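Local coordinates for protein leucine aminopeptidase (Fimbriiglobus ruber, PDB 7D1B) that probably acts as a zinc-dependent glutaminyl cyclase of the M28 peptidase family, closing N-terminal glutamine residues of peptides to pyroglutamate, at residues Tyr57-Cys62 with Asp313-Ile318; Ala229-Leu234 with Ala297-Asp302; Glu245-Arg250 with Ala280-Asp285. All blocks are in the same frame, centred on the assembly; numbering follows the deposited sequence. Where two conformers were deposited one is given.

The three contacts are nested along the chain: interaction 3 lies within the loop closed by interaction 2, itself within that closed by interaction 1. Interaction 2 forms the edge of the central sheet. Interaction 1, about 19 Å away between centres, joins helix 51-63 to the loop before helix 320-336; interaction 3, about 10 Å away, joins helix 246-251 to the loop before helix 287-292, beside edge strand 297-300. The centres of interactions 1 and 3 lie about 26 Å apart. Interactions 2 and 3 touch: Asp-285 OD2 is 2.6 Å from OD2 of both Asp-233 and Asp-299. This cluster of acidic side chains near the zinc ligand Asp-155 is consistent with the carboxylic-acid hydrogen-bond network linked to cyclase activity.

Interaction 1. Residues Tyr57-Cys62 with Asp313-Ile318; sequences YVQQLC and DTPDKI
Pro-315 fits its ring between Gln-59 and Cys-62 on one side of helix 51-63. Its CG lies 3.8 Å from Cys-62 SG, while on the other flank its CB comes within 3.3 Å of Gln-59 OE1. The glutamine crosses the proline at about a right angle: the chain leaves the helix with CG anti to the backbone N (chi1 -174°) and bends at chi2 (71°), which brings the amide to the pyrrolidine ring. The nitrogen end, NE2, passes 3.9 Å from Pro-315 CG, but its hydrogen bond goes to Asp-63 OD1 one turn further along the helix, a tie that helps to fix which end of the amide turns to the proline CB. With an alanine here, that flank of the proline ring would probably be uncovered and Asp-63 would lose this amide donor.

In the alpha/beta fold of the M28 zinc peptidases, this contact fastens the N-terminal helix 51-63 to the connection between the last strand of the sheet and the closing helix 320-336. The connection makes a short 3-10 turn here, with Lys-317 N bonded to Thr-314 O at 2.9 Å and Ile-318 N to Pro-315 O at 3.0 Å.

Val-58 carries the buried side of the contact. Its CG1, anti to the backbone N (chi1 178°), is directed at Ile-318 CG1, 4.0 Å away, and also reaches Pro-315 CB at 4.2 Å. The two branched side chains cross obliquely, and Met-323 of helix 320-336 touches both, while Ala-161 of helix 153-167 lies against Val-58. The Ile-318 side chain is about 8 Å from that of the zinc ligand Asp-155.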
loop_
_atom_site.group_PDB
_atom_site.type_symbol
_atom_site.label_atom_id
_atom_site.label_comp_id
_atom_site.label_asym_id
_atom_site.label_seq_id
_atom_site.Cartn_x
_atom_site.Cartn_y
_atom_site.Cartn_z
ATOM N N TYR A 57 9.872 -11.925 -1.444
ATOM C CA TYR A 57 9.519 -10.843 -2.364
ATOM C C TYR A 57 9.980 -9.485 -1.834
ATOM O O TYR A 57 10.410 -8.631 -2.620
ATOM C CB TYR A 57 8.018 -10.857 -2.670
ATOM C CG TYR A 57 7.574 -12.026 -3.512
ATOM C CD1 TYR A 57 8.370 -12.502 -4.541
ATOM C CD2 TYR A 57 6.352 -12.644 -3.286
ATOM C CE1 TYR A 57 7.960 -13.560 -5.325
ATOM C CE2 TYR A 57 5.929 -13.703 -4.065
ATOM C CZ TYR A 57 6.741 -14.170 -5.076
ATOM O OH TYR A 57 6.343 -15.233 -5.861
ATOM N N VAL A 58 9.908 -9.262 -0.512
ATOM C CA VAL A 58 10.505 -8.033 0.029
ATOM C C VAL A 58 11.988 -7.974 -0.317
ATOM O O VAL A 58 12.506 -6.941 -0.767
ATOM C CB VAL A 58 10.301 -7.906 1.549
ATOM C CG1 VAL A 58 10.992 -6.636 2.047
ATOM C CG2 VAL A 58 8.826 -7.882 1.903
ATOM N N GLN A 59 12.702 -9.076 -0.065
ATOM C CA GLN A 59 14.134 -9.108 -0.344
ATOM C C GLN A 59 14.407 -8.859 -1.822
ATOM O O GLN A 59 15.353 -8.149 -2.174
ATOM C CB GLN A 59 14.704 -10.458 0.081
ATOM C CG GLN A 59 16.219 -10.534 -0.042
ATOM C CD GLN A 59 16.904 -9.690 1.013
ATOM O OE1 GLN A 59 16.693 -9.898 2.210
ATOM N NE2 GLN A 59 17.714 -8.727 0.580
ATOM N N GLN A 60 13.602 -9.446 -2.705
ATOM C CA GLN A 60 13.820 -9.278 -4.139
ATOM C C GLN A 60 13.686 -7.818 -4.551
ATOM O O GLN A 60 14.521 -7.272 -5.301
ATOM C CB GLN A 60 12.814 -10.140 -4.901
ATOM C CG GLN A 60 12.921 -9.989 -6.400
ATOM C CD GLN A 60 11.912 -10.816 -7.178
ATOM O OE1 GLN A 60 11.107 -11.560 -6.601
ATOM N NE2 GLN A 60 11.952 -10.691 -8.503
ATOM N N LEU A 61 12.624 -7.162 -4.061
ATOM C CA LEU A 61 12.427 -5.757 -4.406
ATOM C C LEU A 61 13.543 -4.898 -3.828
ATOM O O LEU A 61 14.077 -4.018 -4.514
ATOM C CB LEU A 61 11.044 -5.281 -3.955
ATOM C CG LEU A 61 9.863 -5.947 -4.669
ATOM C CD1 LEU A 61 8.560 -5.480 -4.066
ATOM C CD2 LEU A 61 9.879 -5.655 -6.166
ATOM N N CYS A 62 13.945 -5.157 -2.583
ATOM C CA CYS A 62 15.047 -4.392 -2.013
ATOM C C CYS A 62 16.360 -4.653 -2.740
ATOM O O CYS A 62 17.196 -3.752 -2.828
ATOM C CB CYS A 62 15.194 -4.666 -0.517
ATOM S SG CYS A 62 13.858 -4.001 0.487
ATOM N N ASP A 313 15.733 0.121 8.038
ATOM C CA ASP A 313 14.463 -0.372 7.499
ATOM C C ASP A 313 14.771 -1.333 6.350
ATOM O O ASP A 313 14.707 -0.982 5.169
ATOM C CB ASP A 313 13.593 0.801 7.046
ATOM C CG ASP A 313 12.235 0.365 6.515
ATOM O OD1 ASP A 313 11.840 -0.804 6.742
ATOM O OD2 ASP A 313 11.562 1.200 5.856
ATOM N N THR A 314 15.126 -2.562 6.716
ATOM C CA THR A 314 15.668 -3.558 5.801
ATOM C C THR A 314 14.847 -4.836 5.886
ATOM O O THR A 314 14.019 -4.995 6.791
ATOM C CB THR A 314 17.139 -3.825 6.163
ATOM O OG1 THR A 314 17.233 -4.126 7.560
ATOM C CG2 THR A 314 17.995 -2.610 5.844
ATOM N N PRO A 315 15.042 -5.777 4.944
ATOM C CA PRO A 315 14.165 -6.965 4.908
ATOM C C PRO A 315 14.160 -7.790 6.183
ATOM O O PRO A 315 13.151 -8.454 6.463
ATOM C CB PRO A 315 14.694 -7.753 3.701
ATOM C CG PRO A 315 15.180 -6.670 2.791
ATOM C CD PRO A 315 15.856 -5.681 3.716
ATOM N N ASP A 316 15.244 -7.790 6.968
ATOM C CA ASP A 316 15.244 -8.561 8.208
ATOM C C ASP A 316 14.280 -8.012 9.254
ATOM O O ASP A 316 14.043 -8.684 10.266
ATOM C CB ASP A 316 16.641 -8.564 8.804
ATOM C CG ASP A 316 17.167 -7.174 8.990
ATOM O OD1 ASP A 316 17.618 -6.577 7.990
ATOM O OD2 ASP A 316 17.068 -6.652 10.114
ATOM N N LYS A 317 13.697 -6.837 9.027
ATOM C CA LYS A 317 12.685 -6.312 9.939
ATOM C C LYS A 317 11.287 -6.819 9.621
ATOM O O LYS A 317 10.355 -6.549 10.383
ATOM C CB LYS A 317 12.672 -4.779 9.906
ATOM C CG LYS A 317 14.030 -4.130 10.152
ATOM C CD LYS A 317 14.672 -4.582 11.475
ATOM C CE LYS A 317 15.968 -3.827 11.773
ATOM N NZ LYS A 317 16.963 -3.988 10.683
ATOM N N ILE A 318 11.114 -7.520 8.518
ATOM C CA ILE A 318 9.791 -7.956 8.086
ATOM C C ILE A 318 9.466 -9.305 8.714
ATOM O O ILE A 318 10.299 -10.215 8.711
ATOM C CB ILE A 318 9.736 -8.061 6.556
ATOM C CG1 ILE A 318 10.147 -6.736 5.906
ATOM C CG2 ILE A 318 8.350 -8.524 6.108
ATOM C CD1 ILE A 318 9.321 -5.531 6.358
#

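Interaction 2. Residues Ala229-Leu234 with Ala297-Asp302; sequences AVLLDL and AVDVID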
loop_
_atom_site.group_PDB
_atom_site.type_symbol
_atom_site.label_atom_id
_atom_site.label_comp_id
_atom_site.label_asym_id
_atom_site.label_seq_id
_atom_site.Cartn_x
_atom_site.Cartn_y
_atom_site.Cartn_z
ATOM N N ALA A 229 -11.246 1.108 -0.108
ATOM C CA ALA A 229 -9.822 0.961 -0.361
ATOM C C ALA A 229 -9.096 0.729 0.948
ATOM O O ALA A 229 -9.401 1.375 1.950
ATOM C CB ALA A 229 -9.249 2.205 -1.033
ATOM N N VAL A 230 -8.109 -0.167 0.917
ATOM C CA VAL A 230 -7.196 -0.379 2.034
ATOM C C VAL A 230 -5.795 -0.063 1.562
ATOM O O VAL A 230 -5.314 -0.677 0.603
ATOM C CB VAL A 230 -7.287 -1.802 2.616
ATOM C CG1 VAL A 230 -6.200 -1.982 3.654
ATOM C CG2 VAL A 230 -8.660 -2.036 3.219
ATOM N N LEU A 231 -5.156 0.895 2.231
ATOM C CA LEU A 231 -3.761 1.248 2.020
ATOM C C LEU A 231 -2.912 0.498 3.034
ATOM O O LEU A 231 -3.230 0.475 4.225
ATOM C CB LEU A 231 -3.593 2.756 2.212
ATOM C CG LEU A 231 -2.149 3.244 2.203
ATOM C CD1 LEU A 231 -1.504 3.058 0.823
ATOM C CD2 LEU A 231 -2.082 4.705 2.617
ATOM N N LEU A 232 -1.854 -0.127 2.553
ATOM C CA LEU A 232 -0.900 -0.831 3.409
ATOM C C LEU A 232 0.336 0.044 3.557
ATOM O O LEU A 232 0.958 0.383 2.552
ATOM C CB LEU A 232 -0.485 -2.117 2.709
ATOM C CG LEU A 232 -1.619 -3.109 2.440
ATOM C CD1 LEU A 232 -1.104 -4.230 1.534
ATOM C CD2 LEU A 232 -2.204 -3.641 3.750
ATOM N N ASP A 233 0.716 0.384 4.790
ATOM C CA ASP A 233 1.918 1.197 4.978
ATOM C C ASP A 233 2.505 0.911 6.362
ATOM O O ASP A 233 1.772 0.980 7.352
ATOM C CB ASP A 233 1.527 2.681 4.900
ATOM C CG ASP A 233 2.717 3.597 4.603
ATOM O OD1 ASP A 233 3.858 3.100 4.396
ATOM O OD2 ASP A 233 2.536 4.849 4.562
ATOM N N LEU A 234 3.795 0.596 6.455
ATOM C CA LEU A 234 4.448 0.390 7.749
ATOM C C LEU A 234 3.688 -0.635 8.591
ATOM O O LEU A 234 3.349 -0.387 9.754
ATOM C CB LEU A 234 4.639 1.695 8.524
ATOM C CG LEU A 234 5.197 2.888 7.774
ATOM C CD1 LEU A 234 5.218 4.090 8.706
ATOM C CD2 LEU A 234 6.570 2.622 7.244
ATOM N N ALA A 297 -11.529 4.947 2.570
ATOM C CA ALA A 297 -10.169 4.426 2.482
ATOM C C ALA A 297 -9.514 4.422 3.857
ATOM O O ALA A 297 -9.475 5.445 4.558
ATOM C CB ALA A 297 -9.323 5.220 1.484
ATOM N N VAL A 298 -8.979 3.257 4.220
ATOM C CA VAL A 298 -8.365 3.026 5.526
ATOM C C VAL A 298 -6.878 2.788 5.347
ATOM O O VAL A 298 -6.466 2.017 4.473
ATOM C CB VAL A 298 -9.021 1.812 6.212
ATOM C CG1 VAL A 298 -8.242 1.369 7.442
ATOM C CG2 VAL A 298 -10.466 2.117 6.520
ATOM N N ASP A 299 -6.084 3.397 6.228
ATOM C CA ASP A 299 -4.642 3.173 6.294
ATOM C C ASP A 299 -4.367 2.107 7.347
ATOM O O ASP A 299 -4.670 2.303 8.529
ATOM C CB ASP A 299 -3.945 4.488 6.645
ATOM C CG ASP A 299 -2.464 4.490 6.332
ATOM O OD1 ASP A 299 -1.901 3.466 5.880
ATOM O OD2 ASP A 299 -1.867 5.588 6.533
ATOM N N VAL A 300 -3.836 0.977 6.908
ATOM C CA VAL A 300 -3.419 -0.118 7.774
ATOM C C VAL A 300 -1.930 0.120 8.009
ATOM O O VAL A 300 -1.098 -0.112 7.120
ATOM C CB VAL A 300 -3.729 -1.472 7.125
ATOM C CG1 VAL A 300 -3.073 -2.603 7.918
ATOM C CG2 VAL A 300 -5.235 -1.658 7.070
ATOM N N ILE A 301 -1.609 0.627 9.208
ATOM C CA ILE A 301 -0.318 1.245 9.484
ATOM C C ILE A 301 -0.017 1.115 10.967
ATOM O O ILE A 301 -0.912 1.206 11.811
ATOM C CB ILE A 301 -0.339 2.735 9.043
ATOM C CG1 ILE A 301 1.005 3.440 9.302
ATOM C CG2 ILE A 301 -1.499 3.508 9.700
ATOM C CD1 ILE A 301 1.132 4.782 8.590
ATOM N N ASP A 302 1.271 0.963 11.291
ATOM C CA ASP A 302 1.767 1.207 12.642
ATOM C C ASP A 302 2.782 2.337 12.512
ATOM O O ASP A 302 3.948 2.106 12.166
ATOM C CB ASP A 302 2.400 -0.035 13.253
ATOM C CG ASP A 302 3.002 0.222 14.617
ATOM O OD1 ASP A 302 2.903 1.369 15.131
ATOM O OD2 ASP A 302 3.563 -0.762 15.175
#
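Ala-229 to Leu-232 pair in parallel register with Ala-297 to Val-300, forming the border of the mixed sheet at the centre of the M28 alpha/beta fold. Strand 297-300 is outermost, and the two short segments run 23° apart in direction.

Backbone hydrogen bonds set the register. Leu-231 uses both its polar backbone atoms: its N reaches Val-298 O at 2.8 Å, and its O accepts from Val-300 N at 2.8 Å, with both donors nearly in line with the carbonyl bond. Val-298 N to Ala-229 O and Asp-233 N to Val-300 O extend the ladder at its two ends. Beyond it, Leu-234 adopts a left-handed conformation (phi 53°), and the acceptor shifts by one residue: Asp-302 N bonds to Leu-234 O at 2.9 Å, from 38° above the carbonyl plane. Asp-233 O instead receives a CA-H...O contact from Ile-301 CA at 3.0 Å.

Apolar contacts tie the side chains together on both faces. On the face of Val-230, Leu-232, Val-298 and Val-300, the CG1 of Val-230 reaches diagonally to Val-300 CG2 at 3.6 Å, beneath helices 253-266 and 320-336. The face of Ala-229 and Ala-297, whose methyl groups meet, packs against helix 287-292.

Three aspartates supply the polar side chains. The Asp-233 side chain is about 4 Å from that of the zinc ligand Asp-155. Asp-302 OD2 accepts a hydrogen bond from Arg-241 N and is hydrogen-bonded to His-237 NE2. Asp-299 lies alongside Leu-231, both with CG anti to the backbone N, which sets Asp-299 OD1 3.5 Å from Leu-231 CD2 and 3.7 Å from Asp-233 CB.

Interaction 3. Residues Glu245-Arg250 with Ala280-Asp285; sequences EGYSLR and ATDVLD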
loop_
_atom_site.group_PDB
_atom_site.type_symbol
_atom_site.label_atom_id
_atom_site.label_comp_id
_atom_site.label_asym_id
_atom_site.label_seq_id
_atom_site.Cartn_x
_atom_site.Cartn_y
_atom_site.Cartn_z
ATOM N N GLU A 245 -6.281 5.265 12.934
ATOM C CA GLU A 245 -5.965 6.692 12.853
ATOM C C GLU A 245 -7.131 7.477 12.299
ATOM O O GLU A 245 -8.069 6.918 11.729
ATOM C CB GLU A 245 -4.632 7.084 12.202
ATOM C CG GLU A 245 -4.501 6.871 10.690
ATOM C CD GLU A 245 -5.242 7.905 9.832
ATOM O OE1 GLU A 245 -5.966 7.471 8.918
ATOM O OE2 GLU A 245 -5.138 9.129 10.085
ATOM N N GLY A 246 -7.078 8.784 12.545
ATOM C CA GLY A 246 -8.276 9.587 12.464
ATOM C C GLY A 246 -8.838 9.740 11.068
ATOM O O GLY A 246 -10.057 9.769 10.895
ATOM N N TYR A 247 -7.980 9.909 10.052
ATOM C CA TYR A 247 -8.562 10.093 8.726
ATOM C C TYR A 247 -9.309 8.841 8.284
ATOM O O TYR A 247 -10.369 8.933 7.651
ATOM C CB TYR A 247 -7.498 10.490 7.713
ATOM C CG TYR A 247 -6.944 11.865 7.959
ATOM C CD1 TYR A 247 -7.705 12.998 7.710
ATOM C CD2 TYR A 247 -5.653 12.030 8.424
ATOM C CE1 TYR A 247 -7.183 14.276 7.924
ATOM C CE2 TYR A 247 -5.118 13.295 8.640
ATOM C CZ TYR A 247 -5.896 14.408 8.401
ATOM O OH TYR A 247 -5.376 15.663 8.620
ATOM N N SER A 248 -8.776 7.668 8.635
ATOM C CA SER A 248 -9.424 6.395 8.328
ATOM C C SER A 248 -10.737 6.261 9.077
ATOM O O SER A 248 -11.758 5.866 8.503
ATOM C CB SER A 248 -8.504 5.259 8.758
ATOM O OG SER A 248 -7.285 5.284 8.033
ATOM N N LEU A 249 -10.726 6.583 10.376
ATOM C CA LEU A 249 -11.951 6.510 11.166
ATOM C C LEU A 249 -13.022 7.441 10.615
ATOM O O LEU A 249 -14.196 7.062 10.511
ATOM C CB LEU A 249 -11.670 6.873 12.624
ATOM C CG LEU A 249 -10.961 5.806 13.438
ATOM C CD1 LEU A 249 -10.429 6.404 14.726
ATOM C CD2 LEU A 249 -11.864 4.608 13.698
ATOM N N ARG A 250 -12.645 8.670 10.266
ATOM C CA ARG A 250 -13.643 9.631 9.815
ATOM C C ARG A 250 -14.132 9.306 8.414
ATOM O O ARG A 250 -15.312 9.493 8.102
ATOM C CB ARG A 250 -13.078 11.047 9.895
ATOM C CG ARG A 250 -12.895 11.500 11.344
ATOM C CD ARG A 250 -12.478 12.961 11.452
ATOM N NE ARG A 250 -11.184 13.221 10.818
ATOM C CZ ARG A 250 -10.006 13.120 11.435
ATOM N NH1 ARG A 250 -9.941 12.774 12.721
ATOM N NH2 ARG A 250 -8.890 13.372 10.766
ATOM N N ALA A 280 1.830 10.151 16.077
ATOM C CA ALA A 280 0.754 10.998 15.576
ATOM C C ALA A 280 -0.569 10.281 15.774
ATOM O O ALA A 280 -0.643 9.052 15.715
ATOM C CB ALA A 280 0.924 11.304 14.081
ATOM N N THR A 281 -1.611 11.077 15.988
ATOM C CA THR A 281 -2.966 10.573 16.121
ATOM C C THR A 281 -3.602 10.403 14.744
ATOM O O THR A 281 -4.318 9.424 14.504
ATOM C CB THR A 281 -3.755 11.541 17.028
ATOM O OG1 THR A 281 -3.104 11.656 18.308
ATOM C CG2 THR A 281 -5.159 11.070 17.260
ATOM N N ASP A 282 -3.326 11.349 13.830
ATOM C CA ASP A 282 -3.824 11.372 12.464
ATOM C C ASP A 282 -2.624 11.380 11.535
ATOM O O ASP A 282 -1.644 12.091 11.781
ATOM C CB ASP A 282 -4.657 12.636 12.221
ATOM C CG ASP A 282 -6.000 12.620 12.959
ATOM O OD1 ASP A 282 -6.315 11.640 13.675
ATOM O OD2 ASP A 282 -6.752 13.596 12.808
ATOM N N VAL A 283 -2.699 10.586 10.473
ATOM C CA VAL A 283 -1.554 10.333 9.606
ATOM C C VAL A 283 -1.947 10.690 8.182
ATOM O O VAL A 283 -2.831 10.053 7.605
ATOM C CB VAL A 283 -1.089 8.867 9.691
ATOM C CG1 VAL A 283 0.171 8.672 8.839
ATOM C CG2 VAL A 283 -0.831 8.445 11.144
ATOM N N LEU A 284 -1.296 11.698 7.614
ATOM C CA LEU A 284 -1.450 11.959 6.188
ATOM C C LEU A 284 -0.779 10.834 5.409
ATOM O O LEU A 284 0.358 10.450 5.708
ATOM C CB LEU A 284 -0.805 13.295 5.831
ATOM C CG LEU A 284 -1.469 14.517 6.470
ATOM C CD1 LEU A 284 -0.636 15.747 6.183
ATOM C CD2 LEU A 284 -2.899 14.670 5.954
ATOM N N ASP A 285 -1.469 10.311 4.403
ATOM C CA ASP A 285 -0.926 9.194 3.648
ATOM C C ASP A 285 -1.680 9.123 2.320
ATOM O O ASP A 285 -2.509 9.988 1.995
ATOM C CB ASP A 285 -1.019 7.911 4.481
ATOM C CG ASP A 285 0.078 6.926 4.192
ATOM O OD1 ASP A 285 0.744 7.022 3.144
ATOM O OD2 ASP A 285 0.275 5.999 5.030
#
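The guanidinium of Arg-250 meets Asp-282 edge-on, while Gly-246 O lies over the centre of one of its faces, 3.4 Å above the plane. Both NH1 and NH2 grip the same oxygen, Asp-282 OD2; the NH2 bond is 3.0 Å and that from NH1 is longer. The two flat groups are turned 52° against each other, and both nitrogens arrive from one face of the carboxylate. Over one face of the Tyr-247 ring lie Asp-282 OD2 and Arg-250 NH2, while Leu-284 CD2 approaches CE2 of the ring obliquely at 3.7 Å.

Glu-245 is the N-cap of helix 246-251, and its carboxylate is held from several directions. Its OE2 accepts hydrogen bonds from Tyr-247 N and Val-283 N, each 2.9 Å, from opposite faces of the carboxylate, which joins the helix start to the loop. Its OE1 accepts from Ser-248 N, and from Ser-248 OG through the anti lone pair at 2.7 Å. The bent side chain, with CG between the backbone N and carbonyl carbon (chi1 70°), brings the carboxylate back over the first turn. A weak bond runs from Gly-246 N to Thr-281 O.

Arg-275 completes the setting of Asp-282 with a salt bridge to OD1. His-287 of helix 287-292 bonds to Glu-245 OE1 and touches Tyr-247, while Ser-248 OG accepts from Asp-299 N, joining helix 246-251 to edge strand 297-300.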